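Local coordinates for PrgX (PDB 2AWI), which serves as the receptor for the peptide sex pheromone cCF10 in Enterococcus faecalis and probably binds DNA as a repressor that regulates conjugation, at residues Lys77-Ile82 with Tyr109-Leu114; Phe96-Pro101 with Leu114-Ile119. The protein carries 1 engineered substitution. All coordinates share one frame; numbering follows the deposited sequence.

How the contacts relate
Both contacts use helix 107-122 and meet on it at Leu114, their centres about 7 Å apart. Contact 1 sets helix 74-87 nearly parallel to it, and contact 2 sets the next helix, 92-102, inclined to it, at 132°, against its following turns, making a three-helix cluster. The two also touch directly. A salt bridge runs from Arg98 NE of contact 2 to Glu78 OE2 of contact 1 at 2.9 Å, and Leu81 CD2 packs on Arg98 NH2 at 3.4 Å. Ile99 CD1 lies 3.5 Å from Glu78 OE1. Along the chain the segments alternate: 77-82 of contact 1, 96-101 of contact 2, 109-114 of contact 1, then 114-119 of contact 2.

Contact 1 of 2, residues Lys77-Ile82 with Tyr109-Leu114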
ATOM      1  N   LYS A  77      25.339 -42.301  -1.359  1.00 60.23           N
ATOM      2  CA  LYS A  77      24.248 -43.224  -1.632  1.00 62.63           C
ATOM      3  C   LYS A  77      23.262 -43.180  -0.466  1.00 61.03           C
ATOM      4  O   LYS A  77      22.055 -43.042  -0.666  1.00 61.10           O
ATOM      5  CB  LYS A  77      24.787 -44.648  -1.791  1.00 89.02           C
ATOM      6  CG  LYS A  77      25.858 -44.799  -2.857  1.00 89.02           C
ATOM      7  CD  LYS A  77      26.528 -46.167  -2.776  1.00 89.02           C
ATOM      8  CE  LYS A  77      27.704 -46.273  -3.744  1.00 89.02           C
ATOM      9  NZ  LYS A  77      28.486 -47.535  -3.572  1.00 89.02           N
ATOM     10  N   GLU A  78      23.799 -43.288   0.749  1.00 59.75           N
ATOM     11  CA  GLU A  78      22.996 -43.272   1.970  1.00 59.36           C
ATOM     12  C   GLU A  78      22.225 -41.973   2.163  1.00 60.02           C
ATOM     13  O   GLU A  78      21.010 -41.993   2.356  1.00 61.08           O
ATOM     14  CB  GLU A  78      23.892 -43.517   3.190  1.00 53.00           C
ATOM     15  CG  GLU A  78      24.548 -44.893   3.220  1.00 50.91           C
ATOM     16  CD  GLU A  78      23.563 -46.004   3.524  1.00 51.43           C
ATOM     17  OE1 GLU A  78      22.343 -45.740   3.514  1.00 58.75           O
ATOM     18  OE2 GLU A  78      24.006 -47.145   3.768  1.00 45.60           O
ATOM     19  N   LYS A  79      22.925 -40.843   2.117  1.00 59.09           N
ATOM     20  CA  LYS A  79      22.273 -39.549   2.303  1.00 60.60           C
ATOM     21  C   LYS A  79      21.197 -39.340   1.241  1.00 60.04           C
ATOM     22  O   LYS A  79      20.214 -38.633   1.467  1.00 60.45           O
ATOM     23  CB  LYS A  79      23.304 -38.411   2.251  1.00 52.81           C
ATOM     24  CG  LYS A  79      22.763 -37.057   2.721  1.00 56.72           C
ATOM     25  CD  LYS A  79      23.865 -35.996   2.823  1.00 55.33           C
ATOM     26  CE  LYS A  79      24.716 -36.148   4.086  1.00 64.07           C
ATOM     27  NZ  LYS A  79      24.032 -35.648   5.318  1.00 62.78           N
ATOM     28  N   LEU A  80      21.386 -39.971   0.087  1.00 62.06           N
ATOM     29  CA  LEU A  80      20.436 -39.870  -1.016  1.00 61.29           C
ATOM     30  C   LEU A  80      19.212 -40.722  -0.683  1.00 59.35           C
ATOM     31  O   LEU A  80      18.069 -40.312  -0.887  1.00 57.71           O
ATOM     32  CB  LEU A  80      21.098 -40.369  -2.310  1.00 85.97           C
ATOM     33  CG  LEU A  80      20.384 -40.251  -3.662  1.00 88.95           C
ATOM     34  CD1 LEU A  80      19.201 -41.210  -3.733  1.00 88.95           C
ATOM     35  CD2 LEU A  80      19.937 -38.814  -3.873  1.00 88.61           C
ATOM     36  N   LEU A  81      19.474 -41.908  -0.151  1.00 58.86           N
ATOM     37  CA  LEU A  81      18.434 -42.855   0.219  1.00 58.14           C
ATOM     38  C   LEU A  81      17.355 -42.253   1.123  1.00 57.52           C
ATOM     39  O   LEU A  81      16.208 -42.701   1.109  1.00 57.94           O
ATOM     40  CB  LEU A  81      19.084 -44.062   0.901  1.00 55.01           C
ATOM     41  CG  LEU A  81      18.325 -45.387   0.993  1.00 58.13           C
ATOM     42  CD1 LEU A  81      17.770 -45.765  -0.368  1.00 62.02           C
ATOM     43  CD2 LEU A  81      19.273 -46.474   1.497  1.00 58.42           C
ATOM     44  N   ILE A  82      17.721 -41.238   1.902  1.00 53.66           N
ATOM     45  CA  ILE A  82      16.778 -40.592   2.816  1.00 54.20           C
ATOM     46  C   ILE A  82      15.524 -40.047   2.134  1.00 55.43           C
ATOM     47  O   ILE A  82      14.415 -40.215   2.641  1.00 55.01           O
ATOM     48  CB  ILE A  82      17.461 -39.433   3.600  1.00 45.55           C
ATOM     49  CG1 ILE A  82      18.344 -40.006   4.706  1.00 44.33           C
ATOM     50  CG2 ILE A  82      16.415 -38.489   4.198  1.00 45.04           C
ATOM     51  CD1 ILE A  82      19.073 -38.948   5.494  1.00 48.39           C
ATOM     52  N   TYR A 109      27.664 -39.799   8.632  1.00 42.23           N
ATOM     53  CA  TYR A 109      26.713 -40.827   9.050  1.00 40.98           C
ATOM     54  C   TYR A 109      25.840 -40.354  10.204  1.00 38.67           C
ATOM     55  O   TYR A 109      24.668 -40.721  10.294  1.00 37.20           O
ATOM     56  CB  TYR A 109      27.444 -42.116   9.441  1.00 44.15           C
ATOM     57  CG  TYR A 109      27.747 -43.005   8.256  1.00 45.16           C
ATOM     58  CD1 TYR A 109      26.718 -43.618   7.542  1.00 47.92           C
ATOM     59  CD2 TYR A 109      29.057 -43.193   7.816  1.00 39.06           C
ATOM     60  CE1 TYR A 109      26.984 -44.394   6.415  1.00 53.30           C
ATOM     61  CE2 TYR A 109      29.335 -43.967   6.690  1.00 46.18           C
ATOM     62  CZ  TYR A 109      28.294 -44.561   5.995  1.00 49.32           C
ATOM     63  OH  TYR A 109      28.563 -45.305   4.870  1.00 52.77           O
ATOM     64  N   PHE A 110      26.393 -39.539  11.095  1.00 32.33           N
ATOM     65  CA  PHE A 110      25.567 -39.054  12.187  1.00 31.56           C
ATOM     66  C   PHE A 110      24.471 -38.194  11.583  1.00 31.78           C
ATOM     67  O   PHE A 110      23.301 -38.324  11.936  1.00 32.68           O
ATOM     68  CB  PHE A 110      26.374 -38.225  13.186  1.00 33.74           C
ATOM     69  CG  PHE A 110      25.606 -37.889  14.433  1.00 35.63           C
ATOM     70  CD1 PHE A 110      25.088 -38.905  15.230  1.00 32.31           C
ATOM     71  CD2 PHE A 110      25.376 -36.566  14.793  1.00 31.37           C
ATOM     72  CE1 PHE A 110      24.347 -38.609  16.371  1.00 30.68           C
ATOM     73  CE2 PHE A 110      24.634 -36.257  15.934  1.00 36.33           C
ATOM     74  CZ  PHE A 110      24.119 -37.281  16.723  1.00 32.15           C
ATOM     75  N   SER A 111      24.864 -37.320  10.660  1.00 31.38           N
ATOM     76  CA  SER A 111      23.921 -36.435   9.989  1.00 32.33           C
ATOM     77  C   SER A 111      22.834 -37.250   9.284  1.00 34.03           C
ATOM     78  O   SER A 111      21.659 -36.895   9.322  1.00 35.19           O
ATOM     79  CB  SER A 111      24.657 -35.550   8.978  1.00 29.33           C
ATOM     80  OG  SER A 111      23.792 -34.556   8.453  1.00 30.12           O
ATOM     81  N   ILE A 112      23.225 -38.347   8.645  1.00 34.99           N
ATOM     82  CA  ILE A 112      22.258 -39.196   7.959  1.00 36.55           C
ATOM     83  C   ILE A 112      21.318 -39.809   8.997  1.00 37.03           C
ATOM     84  O   ILE A 112      20.099 -39.849   8.810  1.00 35.81           O
ATOM     85  CB  ILE A 112      22.966 -40.322   7.181  1.00 36.16           C
ATOM     86  CG1 ILE A 112      23.785 -39.724   6.037  1.00 34.93           C
ATOM     87  CG2 ILE A 112      21.945 -41.298   6.642  1.00 32.70           C
ATOM     88  CD1 ILE A 112      24.658 -40.736   5.320  1.00 39.20           C
ATOM     89  N   TYR A 113      21.908 -40.274  10.094  1.00 40.64           N
ATOM     90  CA  TYR A 113      21.172 -40.876  11.200  1.00 40.62           C
ATOM     91  C   TYR A 113      20.035 -39.971  11.660  1.00 40.44           C
ATOM     92  O   TYR A 113      18.893 -40.411  11.774  1.00 42.05           O
ATOM     93  CB  TYR A 113      22.132 -41.139  12.362  1.00 41.33           C
ATOM     94  CG  TYR A 113      21.451 -41.449  13.673  1.00 44.08           C
ATOM     95  CD1 TYR A 113      20.785 -42.661  13.868  1.00 44.17           C
ATOM     96  CD2 TYR A 113      21.459 -40.522  14.716  1.00 36.35           C
ATOM     97  CE1 TYR A 113      20.144 -42.945  15.072  1.00 41.38           C
ATOM     98  CE2 TYR A 113      20.823 -40.793  15.921  1.00 35.65           C
ATOM     99  CZ  TYR A 113      20.167 -42.007  16.094  1.00 41.64           C
ATOM    100  OH  TYR A 113      19.541 -42.285  17.288  1.00 43.45           O
ATOM    101  N   LEU A 114      20.349 -38.707  11.934  1.00 33.15           N
ATOM    102  CA  LEU A 114      19.333 -37.751  12.375  1.00 32.64           C
ATOM    103  C   LEU A 114      18.288 -37.574  11.276  1.00 34.68           C
ATOM    104  O   LEU A 114      17.169 -37.116  11.529  1.00 34.23           O
ATOM    105  CB  LEU A 114      19.975 -36.397  12.715  1.00 30.10           C
ATOM    106  CG  LEU A 114      20.956 -36.393  13.894  1.00 26.82           C
ATOM    107  CD1 LEU A 114      21.606 -35.015  14.038  1.00 19.19           C
ATOM    108  CD2 LEU A 114      20.220 -36.787  15.174  1.00 21.10           C
TER
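Ile112 packs against Glu78, Lys79 and Ile82 where two nearly parallel helices, 74-87 and 107-122, lie side by side in a buried part of this all-helical protein; segment 109-114 falls in the C-terminal TPR region of the cCF10 receptor family. The axes of the two short segments come within 9.7 Å at 14°, and the backbones are nearest at Lys79 and Ile112, whose CA atoms are 5.7 Å apart. With CG1 anti to its carbonyl carbon (chi1 -66°) and chi2 extended, Ile112 sends CD1 across to the other helix, where it lies 3.6 Å from Glu78 CB and equally near the backbone N of Lys79. Its other branch, CG2, meets Ile82 CD1 at 3.9 Å, and Ile82 CD1 also lies 3.6 Å from the carbonyl O of Ile112. Beside this apolar patch the Lys79 chain bends at chi3 and chi4 and folds back toward helix 107-122, bringing NZ to 3.3 Å from Ser111 OG. The ammonium forms a salt bridge with Glu154, which also hydrogen-bonds Ser111 OG; Asn158 is a further partner of that hydroxyl. At the other flank Glu78 CG approaches CE1 of the Tyr109 ring obliquely at 4.0 Å, the carboxylate turned 68° from the ring plane. The buried carboxylate is paired with Arg98, which probably stabilises its negative charge. Helix 92-102 thus borders the Glu78 side, while helix 150-159 supplies the polar partners on the Lys79 side and helix 128-142 packs against Phe110 and Tyr113 of helix 107-122.

Contact 2 of 2, residues Phe96-Pro101 with Leu114-Ile119; sequences FQRIEP and LGYISI
Phe96 CG stands anti to its backbone N (chi1 -176°) and Tyr116 CG anti to its carbonyl carbon, which lets the two aromatic side chains slide past each other in opposite directions. Each reaches toward the other's helix: Phe96 CD1 comes to 3.5 Å from Tyr116 CB, while Tyr116 CE2 lies 3.6 Å from the backbone N of Phe96. The rings themselves meet obliquely, with centroids 6.0 Å apart and planes at 31°. Further along the Phe96 ring, CZ touches Ile117 CD1 at 4.1 Å. Toward the far end of the tyrosine, Ile99 crosses at about a right angle over one ring face, its CG1 3.5 Å from Tyr116 CZ and just as close to OH. The Arg98 chain bends at chi3 and brings NH2 to 4.0 Å from Tyr116 OH; its salt bridge is made with Glu78. Phe96 and Ile99, about one turn apart on helix 92-102, both approach Tyr116 from the same side of its ring. This is apolar packing of two helices running roughly antiparallel but inclined, at 132°, the segment axes 10.4 Å apart, consistent with the stacked helices of the receptor family's C-terminal TPR region, where both segments fall. Helix 74-87 adds Ile82 and Ile85 against Tyr116, Phe92 of helix 92-102 stacks on the Phe96 ring, and Val127 and Val162 from loops touch Phe96 and Ile117.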
ATOM      1  N   PHE A  96      17.095 -48.373   8.557  1.00 52.78           N
ATOM      2  CA  PHE A  96      17.411 -47.772   9.845  1.00 52.61           C
ATOM      3  C   PHE A  96      18.220 -48.737  10.697  1.00 52.34           C
ATOM      4  O   PHE A  96      18.996 -48.316  11.551  1.00 51.00           O
ATOM      5  CB  PHE A  96      16.127 -47.394  10.580  1.00 45.43           C
ATOM      6  CG  PHE A  96      16.358 -46.687  11.884  1.00 45.46           C
ATOM      7  CD1 PHE A  96      16.954 -45.429  11.911  1.00 47.15           C
ATOM      8  CD2 PHE A  96      15.979 -47.279  13.088  1.00 43.31           C
ATOM      9  CE1 PHE A  96      17.170 -44.768  13.124  1.00 46.22           C
ATOM     10  CE2 PHE A  96      16.187 -46.632  14.302  1.00 35.72           C
ATOM     11  CZ  PHE A  96      16.784 -45.374  14.324  1.00 44.62           C
ATOM     12  N   GLN A  97      18.037 -50.032  10.463  1.00 59.50           N
ATOM     13  CA  GLN A  97      18.758 -51.047  11.224  1.00 62.69           C
ATOM     14  C   GLN A  97      20.208 -51.138  10.776  1.00 61.13           C
ATOM     15  O   GLN A  97      21.040 -51.741  11.453  1.00 61.28           O
ATOM     16  CB  GLN A  97      18.089 -52.416  11.067  1.00 79.21           C
ATOM     17  CG  GLN A  97      16.664 -52.476  11.595  1.00 82.27           C
ATOM     18  CD  GLN A  97      16.053 -53.862  11.474  1.00 83.41           C
ATOM     19  OE1 GLN A  97      14.874 -54.062  11.766  1.00 83.43           O
ATOM     20  NE2 GLN A  97      16.858 -54.829  11.044  1.00 84.87           N
ATOM     21  N   ARG A  98      20.506 -50.540   9.629  1.00 58.59           N
ATOM     22  CA  ARG A  98      21.862 -50.549   9.096  1.00 57.14           C
ATOM     23  C   ARG A  98      22.569 -49.256   9.494  1.00 55.74           C
ATOM     24  O   ARG A  98      23.742 -49.259   9.862  1.00 56.76           O
ATOM     25  CB  ARG A  98      21.833 -50.669   7.569  1.00 60.15           C
ATOM     26  CG  ARG A  98      23.216 -50.646   6.926  1.00 62.28           C
ATOM     27  CD  ARG A  98      23.165 -50.648   5.393  1.00 64.48           C
ATOM     28  NE  ARG A  98      22.533 -49.450   4.836  1.00 65.23           N
ATOM     29  CZ  ARG A  98      21.247 -49.358   4.509  1.00 62.90           C
ATOM     30  NH1 ARG A  98      20.442 -50.399   4.676  1.00 59.91           N
ATOM     31  NH2 ARG A  98      20.763 -48.224   4.017  1.00 61.74           N
ATOM     32  N   ILE A  99      21.832 -48.156   9.427  1.00 45.95           N
ATOM     33  CA  ILE A  99      22.360 -46.839   9.751  1.00 45.38           C
ATOM     34  C   ILE A  99      22.567 -46.613  11.246  1.00 43.25           C
ATOM     35  O   ILE A  99      23.642 -46.187  11.667  1.00 40.34           O
ATOM     36  CB  ILE A  99      21.422 -45.726   9.214  1.00 57.07           C
ATOM     37  CG1 ILE A  99      21.331 -45.808   7.685  1.00 59.77           C
ATOM     38  CG2 ILE A  99      21.926 -44.360   9.650  1.00 55.86           C
ATOM     39  CD1 ILE A  99      22.649 -45.597   6.969  1.00 65.10           C
ATOM     40  N   GLU A 100      21.529 -46.893  12.033  1.00 49.34           N
ATOM     41  CA  GLU A 100      21.564 -46.700  13.486  1.00 49.43           C
ATOM     42  C   GLU A 100      22.898 -47.111  14.111  1.00 48.81           C
ATOM     43  O   GLU A 100      23.511 -46.335  14.842  1.00 48.37           O
ATOM     44  CB  GLU A 100      20.407 -47.465  14.143  1.00 48.38           C
ATOM     45  CG  GLU A 100      20.050 -47.021  15.558  1.00 50.59           C
ATOM     46  CD  GLU A 100      21.109 -47.385  16.583  1.00 57.40           C
ATOM     47  OE1 GLU A 100      21.530 -48.562  16.609  1.00 57.77           O
ATOM     48  OE2 GLU A 100      21.514 -46.500  17.371  1.00 63.23           O
ATOM     49  N   PRO A 101      23.370 -48.333  13.821  1.00 51.71           N
ATOM     50  CA  PRO A 101      24.639 -48.832  14.362  1.00 51.54           C
ATOM     51  C   PRO A 101      25.859 -48.056  13.883  1.00 50.54           C
ATOM     52  O   PRO A 101      26.854 -47.959  14.595  1.00 52.47           O
ATOM     53  CB  PRO A 101      24.677 -50.278  13.873  1.00 46.05           C
ATOM     54  CG  PRO A 101      23.232 -50.639  13.764  1.00 44.68           C
ATOM     55  CD  PRO A 101      22.656 -49.411  13.117  1.00 43.26           C
ATOM     56  N   LEU A 114      20.349 -38.707  11.934  1.00 33.15           N
ATOM     57  CA  LEU A 114      19.333 -37.751  12.375  1.00 32.64           C
ATOM     58  C   LEU A 114      18.288 -37.574  11.276  1.00 34.68           C
ATOM     59  O   LEU A 114      17.169 -37.116  11.529  1.00 34.23           O
ATOM     60  CB  LEU A 114      19.975 -36.397  12.715  1.00 30.10           C
ATOM     61  CG  LEU A 114      20.956 -36.393  13.894  1.00 26.82           C
ATOM     62  CD1 LEU A 114      21.606 -35.015  14.038  1.00 19.19           C
ATOM     63  CD2 LEU A 114      20.220 -36.787  15.174  1.00 21.10           C
ATOM     64  N   GLY A 115      18.671 -37.936  10.052  1.00 44.62           N
ATOM     65  CA  GLY A 115      17.758 -37.845   8.929  1.00 44.72           C
ATOM     66  C   GLY A 115      16.661 -38.881   9.101  1.00 46.90           C
ATOM     67  O   GLY A 115      15.496 -38.641   8.765  1.00 47.06           O
ATOM     68  N   TYR A 116      17.036 -40.041   9.628  1.00 40.71           N
ATOM     69  CA  TYR A 116      16.076 -41.108   9.875  1.00 42.03           C
ATOM     70  C   TYR A 116      15.198 -40.764  11.077  1.00 42.14           C
ATOM     71  O   TYR A 116      13.998 -41.035  11.076  1.00 43.44           O
ATOM     72  CB  TYR A 116      16.793 -42.434  10.131  1.00 47.60           C
ATOM     73  CG  TYR A 116      17.317 -43.116   8.888  1.00 49.30           C
ATOM     74  CD1 TYR A 116      18.341 -42.546   8.127  1.00 45.51           C
ATOM     75  CD2 TYR A 116      16.796 -44.343   8.478  1.00 47.90           C
ATOM     76  CE1 TYR A 116      18.834 -43.190   6.988  1.00 46.91           C
ATOM     77  CE2 TYR A 116      17.279 -44.993   7.346  1.00 48.76           C
ATOM     78  CZ  TYR A 116      18.296 -44.414   6.606  1.00 47.13           C
ATOM     79  OH  TYR A 116      18.763 -45.068   5.491  1.00 47.88           O
ATOM     80  N   ILE A 117      15.795 -40.165  12.103  1.00 54.67           N
ATOM     81  CA  ILE A 117      15.035 -39.795  13.291  1.00 54.16           C
ATOM     82  C   ILE A 117      13.943 -38.815  12.904  1.00 54.91           C
ATOM     83  O   ILE A 117      12.813 -38.905  13.383  1.00 55.12           O
ATOM     84  CB  ILE A 117      15.936 -39.144  14.360  1.00 42.11           C
ATOM     85  CG1 ILE A 117      16.977 -40.156  14.838  1.00 44.97           C
ATOM     86  CG2 ILE A 117      15.091 -38.654  15.536  1.00 38.79           C
ATOM     87  CD1 ILE A 117      16.382 -41.408  15.449  1.00 47.27           C
ATOM     88  N   SER A 118      14.288 -37.879  12.028  1.00 52.35           N
ATOM     89  CA  SER A 118      13.341 -36.880  11.559  1.00 52.37           C
ATOM     90  C   SER A 118      12.163 -37.578  10.890  1.00 52.88           C
ATOM     91  O   SER A 118      11.005 -37.291  11.190  1.00 54.21           O
ATOM     92  CB  SER A 118      14.026 -35.949  10.563  1.00 44.99           C
ATOM     93  OG  SER A 118      13.146 -34.924  10.144  1.00 46.80           O
ATOM     94  N   ILE A 119      12.471 -38.496   9.979  1.00 53.33           N
ATOM     95  CA  ILE A 119      11.448 -39.251   9.259  1.00 52.73           C
ATOM     96  C   ILE A 119      10.506 -39.951  10.236  1.00 55.46           C
ATOM     97  O   ILE A 119       9.287 -39.837  10.120  1.00 57.60           O
ATOM     98  CB  ILE A 119      12.091 -40.312   8.326  1.00 42.13           C
ATOM     99  CG1 ILE A 119      12.745 -39.626   7.121  1.00 34.21           C
ATOM    100  CG2 ILE A 119      11.045 -41.305   7.866  1.00 37.10           C
ATOM    101  CD1 ILE A 119      13.611 -40.549   6.291  1.00 34.78           C
TER